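Local coordinates for DNA-binding protein HU (Thermus thermophilus HB8, PDB 5EKA) that binds DNA as a histone-like homodimer and can wrap it, stabilising it against denaturation under extreme conditions, at residues A[8-12]-A[26-31]; A[54-60]-A[79-85]. All blocks are in the same frame, centred on the assembly; numbering follows the deposited sequence. Where two conformers were deposited one is given.

Interaction 1 of 2, residues A[8-12]-A[26-31]; sequences KADLV and VKAMVD
Where K8 and V12 face V26, K27, V30 and D31, the segment axes come within 10.0 Å and their N-to-C directions diverge by 130°, the CA atoms of V12 and K27 being nearest at 5.8 Å. V12 uses both methyls: CG1 packs against V26 CG1 at 4.1 Å, while CG2 sits over the backbone of K27 and meets V30 CG2. V26 CG1 also lies against the carbonyl oxygen of V12. One turn earlier, K8 has its CG anti to the backbone N (chi1 -176°), which sends the chain across to V30; CG and CD pack on V30 CG1, and the bend at chi3 carries the amine to D31. There K8 NZ reaches D31 OD1 at 3.4 Å, a salt bridge whose hydrogen bond is weak; NZ makes another weak one to T50 O of the second subunit. K27 NZ grips the same carboxylate from its own helix, 2.8 Å from D31 OD2 on its syn lone pair. Helices 8-19 and 23-42 form the N-terminal helical hairpin of the HU body; M29, V37 and L49 of the second subunit pack on V26, L11 and K8. Valines hold the contact's inner part; on its polar side D31 probably offsets repulsion between the K8 and K27 amines.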
# COMPACT_ATOMS: atom_id res chain seq x y z
N LYS A 8 10.98 2.96 -0.90
CA LYS A 8 10.63 2.98 0.52
C LYS A 8 11.54 3.98 1.26
O LYS A 8 11.05 4.82 2.01
CB LYS A 8 10.70 1.56 1.12
CG LYS A 8 10.26 1.49 2.56
CD LYS A 8 10.03 0.05 3.03
CE LYS A 8 11.07 -0.95 2.58
NZ LYS A 8 11.17 -2.13 3.49
N ALA A 9 12.84 3.93 0.97
CA ALA A 9 13.79 4.86 1.54
C ALA A 9 13.45 6.33 1.20
O ALA A 9 13.55 7.22 2.09
CB ALA A 9 15.20 4.50 1.07
N ASP A 10 13.07 6.62 -0.05
CA ASP A 10 12.65 7.98 -0.40
C ASP A 10 11.43 8.41 0.41
O ASP A 10 11.37 9.54 0.85
CB ASP A 10 12.26 8.11 -1.86
CG ASP A 10 13.45 7.95 -2.80
OD1 ASP A 10 14.58 8.35 -2.41
OD2 ASP A 10 13.23 7.43 -3.93
N LEU A 11 10.48 7.50 0.57
CA LEU A 11 9.26 7.81 1.33
C LEU A 11 9.53 8.09 2.80
O LEU A 11 8.93 8.99 3.35
CB LEU A 11 8.24 6.70 1.16
CG LEU A 11 7.57 6.66 -0.22
CD1 LEU A 11 6.81 5.37 -0.39
CD2 LEU A 11 6.65 7.86 -0.48
N VAL A 12 10.44 7.35 3.41
CA VAL A 12 10.86 7.63 4.80
C VAL A 12 11.36 9.06 4.88
O VAL A 12 11.01 9.81 5.77
CB VAL A 12 11.94 6.61 5.29
CG1 VAL A 12 12.67 7.09 6.54
CG2 VAL A 12 11.34 5.22 5.48
N VAL A 26 10.49 7.08 11.74
CA VAL A 26 9.65 6.89 10.53
C VAL A 26 10.04 5.57 9.89
O VAL A 26 9.22 4.82 9.46
CB VAL A 26 9.83 8.07 9.53
CG1 VAL A 26 9.06 7.82 8.26
CG2 VAL A 26 9.38 9.40 10.18
N LYS A 27 11.34 5.26 9.88
CA LYS A 27 11.79 4.01 9.27
C LYS A 27 11.23 2.77 9.97
O LYS A 27 10.76 1.81 9.31
CB LYS A 27 13.33 4.00 9.23
CG LYS A 27 13.94 2.65 8.97
CD LYS A 27 13.61 2.08 7.63
CE LYS A 27 14.41 0.81 7.35
NZ LYS A 27 13.80 -0.01 6.26
N ALA A 28 11.19 2.83 11.30
CA ALA A 28 10.66 1.77 12.15
C ALA A 28 9.16 1.65 11.92
O ALA A 28 8.62 0.54 11.89
CB ALA A 28 10.96 2.08 13.61
N MET A 29 8.49 2.78 11.79
CA MET A 29 7.04 2.78 11.57
C MET A 29 6.64 2.15 10.24
O MET A 29 5.73 1.31 10.19
CB MET A 29 6.48 4.19 11.73
CG MET A 29 6.53 4.71 13.15
SD MET A 29 5.87 6.39 13.14
CE MET A 29 6.15 6.84 14.84
N VAL A 30 7.35 2.52 9.16
CA VAL A 30 7.07 2.00 7.84
C VAL A 30 7.31 0.50 7.80
O VAL A 30 6.48 -0.24 7.28
CB VAL A 30 7.83 2.71 6.68
CG1 VAL A 30 7.49 2.07 5.34
CG2 VAL A 30 7.50 4.20 6.63
N ASP A 31 8.41 0.04 8.39
CA ASP A 31 8.68 -1.40 8.33
C ASP A 31 7.60 -2.17 9.12
O ASP A 31 7.12 -3.20 8.67
CB ASP A 31 10.07 -1.72 8.88
CG ASP A 31 11.18 -1.29 7.92
OD1 ASP A 31 10.87 -1.04 6.73
OD2 ASP A 31 12.35 -1.25 8.37

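Interaction 2 of 2, residues A[54-60]-A[79-85]; sequences TFEVRKR and TQYPAFK
T79 pairs with R60 through two backbone hydrogen bonds. R60 was modelled in two conformers; in the one given, T79 OG1, set by chi1 of 49° between the backbone N and the carbonyl carbon, takes a bond from R60 NH1 (2.9 Å) in the guanidinium plane. Q80, on the other face, lays its CB against V57 CG1 and runs beside K59, whose NZ makes a weak bond to OE1; its NE2 is hydrogen-bonded to V94 O of the second subunit. In that same R60 conformer Y81 is sandwiched: the guanidinium lies flat on one side of the ring, centres 4.0 Å apart and planes at 13°, an arrangement only tentatively fixed. R58 CB covers the opposite side, 3.5 Å from Y81 CZ, as a CH-pi contact. Y81 OH is tied through a water to R58 NH1. The two strands form the base of the beta-ribbon arm with which HU proteins embrace DNA; R58 and R60 share one face of it with Y81. P82, facing V57 in a non-hydrogen-bonded pair, packs against P86 of the second subunit. A83 CB lies over the centre of the R58 guanidinium, 3.5 Å from R58 CZ, while E56 OE2 holds that group at its edge, taking R58 NE at 2.7 Å with its anti lone pair. F84 CD1 sits over the centre of the F55 ring, 3.6 Å from F55 CE1, planes at 44°; each ring also meets the other's counterpart in the second subunit edge to face, F55 on F84 and F84 on F55. K85 closes the pairing with two backbone bonds to T54.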
# COMPACT_ATOMS: atom_id res chain seq x y z
N THR A 54 -8.03 -0.64 -0.80
CA THR A 54 -8.15 -1.85 0.03
C THR A 54 -7.28 -2.96 -0.52
O THR A 54 -7.33 -3.26 -1.72
CB THR A 54 -9.62 -2.28 0.07
OG1 THR A 54 -10.41 -1.17 0.57
CG2 THR A 54 -9.86 -3.52 0.91
N PHE A 55 -6.55 -3.61 0.39
CA PHE A 55 -5.88 -4.86 0.04
C PHE A 55 -6.74 -6.05 0.47
O PHE A 55 -7.40 -6.04 1.52
CB PHE A 55 -4.53 -4.95 0.73
CG PHE A 55 -3.56 -3.87 0.36
CD1 PHE A 55 -2.70 -4.04 -0.71
CD2 PHE A 55 -3.48 -2.68 1.12
CE1 PHE A 55 -1.75 -3.08 -1.01
CE2 PHE A 55 -2.53 -1.74 0.79
CZ PHE A 55 -1.70 -1.92 -0.29
N GLU A 56 -6.69 -7.11 -0.32
CA GLU A 56 -7.44 -8.29 0.00
C GLU A 56 -6.78 -9.49 -0.65
O GLU A 56 -5.97 -9.35 -1.54
CB GLU A 56 -8.88 -8.14 -0.51
CG GLU A 56 -9.03 -8.16 -2.04
CD GLU A 56 -10.42 -7.72 -2.52
OE1 GLU A 56 -11.31 -7.47 -1.66
OE2 GLU A 56 -10.60 -7.62 -3.76
N VAL A 57 -7.12 -10.67 -0.17
CA VAL A 57 -6.68 -11.91 -0.79
C VAL A 57 -7.77 -12.40 -1.71
O VAL A 57 -8.91 -12.64 -1.27
CB VAL A 57 -6.41 -12.97 0.30
CG1 VAL A 57 -6.03 -14.31 -0.33
CG2 VAL A 57 -5.32 -12.46 1.21
N ARG A 58 -7.42 -12.58 -2.98
CA ARG A 58 -8.39 -13.07 -3.95
C ARG A 58 -8.13 -14.51 -4.25
O ARG A 58 -7.01 -14.98 -4.09
CB ARG A 58 -8.32 -12.23 -5.20
CG ARG A 58 -8.82 -10.84 -4.92
CD ARG A 58 -9.00 -10.01 -6.18
NE ARG A 58 -9.20 -8.60 -5.80
CZ ARG A 58 -9.00 -7.55 -6.59
NH1 ARG A 58 -8.56 -7.68 -7.84
NH2 ARG A 58 -9.21 -6.33 -6.10
N LYS A 59 -9.18 -15.23 -4.62
CA LYS A 59 -9.06 -16.65 -4.91
C LYS A 59 -9.30 -17.00 -6.39
O LYS A 59 -10.07 -16.34 -7.10
CB LYS A 59 -9.97 -17.44 -3.99
CG LYS A 59 -9.52 -17.43 -2.55
CD LYS A 59 -10.52 -18.05 -1.59
CE LYS A 59 -10.55 -17.32 -0.25
NZ LYS A 59 -9.24 -17.30 0.47
N ARG A 60 -8.57 -17.99 -6.87
CA ARG A 60 -8.86 -18.59 -8.14
C ARG A 60 -9.29 -20.03 -7.82
O ARG A 60 -8.57 -20.75 -7.16
CB ARG A 60 -7.61 -18.60 -9.02
CG ARG A 60 -6.77 -17.32 -9.00
CD ARG A 60 -5.70 -17.38 -10.10
NE ARG A 60 -4.79 -16.22 -10.12
CZ ARG A 60 -3.63 -16.13 -9.47
NH1 ARG A 60 -3.20 -17.11 -8.68
NH2 ARG A 60 -2.90 -15.02 -9.59
N THR A 79 -5.79 -21.37 -6.17
CA THR A 79 -4.69 -20.53 -5.73
C THR A 79 -5.28 -19.27 -5.12
O THR A 79 -6.44 -18.99 -5.25
CB THR A 79 -3.75 -20.11 -6.87
OG1 THR A 79 -4.51 -19.63 -7.96
CG2 THR A 79 -2.91 -21.30 -7.36
N GLN A 80 -4.46 -18.56 -4.37
CA GLN A 80 -4.92 -17.30 -3.80
C GLN A 80 -3.78 -16.33 -3.80
O GLN A 80 -2.63 -16.73 -3.73
CB GLN A 80 -5.53 -17.50 -2.41
CG GLN A 80 -4.59 -18.02 -1.35
CD GLN A 80 -5.31 -18.38 -0.04
OE1 GLN A 80 -6.38 -18.99 -0.04
NE2 GLN A 80 -4.71 -18.02 1.08
N TYR A 81 -4.12 -15.06 -3.90
CA TYR A 81 -3.11 -14.06 -4.18
C TYR A 81 -3.53 -12.69 -3.64
O TYR A 81 -4.73 -12.44 -3.43
CB TYR A 81 -2.84 -13.98 -5.67
CG TYR A 81 -4.04 -13.56 -6.50
CD1 TYR A 81 -4.21 -12.24 -6.87
CD2 TYR A 81 -5.03 -14.47 -6.86
CE1 TYR A 81 -5.30 -11.84 -7.62
CE2 TYR A 81 -6.13 -14.06 -7.62
CZ TYR A 81 -6.26 -12.75 -7.97
OH TYR A 81 -7.35 -12.33 -8.72
N PRO A 82 -2.54 -11.84 -3.35
CA PRO A 82 -2.90 -10.54 -2.83
C PRO A 82 -3.27 -9.58 -3.95
O PRO A 82 -2.67 -9.62 -5.01
CB PRO A 82 -1.59 -10.08 -2.13
CG PRO A 82 -0.47 -10.87 -2.74
CD PRO A 82 -1.07 -12.01 -3.52
N ALA A 83 -4.19 -8.67 -3.67
CA ALA A 83 -4.59 -7.68 -4.65
C ALA A 83 -4.92 -6.37 -3.94
O ALA A 83 -5.23 -6.36 -2.74
CB ALA A 83 -5.77 -8.16 -5.43
N PHE A 84 -4.88 -5.29 -4.71
CA PHE A 84 -5.22 -3.94 -4.22
C PHE A 84 -6.30 -3.35 -5.09
O PHE A 84 -6.23 -3.43 -6.32
CB PHE A 84 -3.99 -3.09 -4.28
CG PHE A 84 -4.21 -1.66 -3.93
CD1 PHE A 84 -4.42 -1.27 -2.61
CD2 PHE A 84 -4.11 -0.70 -4.91
CE1 PHE A 84 -4.57 0.06 -2.29
CE2 PHE A 84 -4.24 0.64 -4.60
CZ PHE A 84 -4.50 1.02 -3.31
N LYS A 85 -7.33 -2.80 -4.44
CA LYS A 85 -8.42 -2.12 -5.11
C LYS A 85 -8.29 -0.63 -4.76
O LYS A 85 -8.58 -0.23 -3.61
CB LYS A 85 -9.76 -2.65 -4.61
CG LYS A 85 -10.91 -1.93 -5.28
CD LYS A 85 -12.10 -2.82 -5.50
CE LYS A 85 -13.00 -2.24 -6.57
NZ LYS A 85 -13.46 -0.86 -6.25
O HOH W 1 -8.10 -4.33 -8.46
O HOH W 2 -7.55 -9.79 -9.46

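How the interactions relate
Both segments of interaction 1 precede those of interaction 2 in the chain, and the two contacts lie on opposite sides of its centre, with their centres 24 Å apart and nearest atoms about 11 Å apart. They do not touch. Helix 23-42 leads on from interaction 1 to strand 46-49, which flanks strand 53-60 and is contacted there by F55 and E56. Both contacts also meet the second subunit: the helices through residues such as V26 and M29, the strands through F55, F84 and Q80. A glycerol, probably from the crystallisation liquor, lies about 4 Å from the V30 side chain. Interaction 2 leads from the dimer interface toward the unmodelled 65-75, consistent with a flexible DNA-binding arm tip.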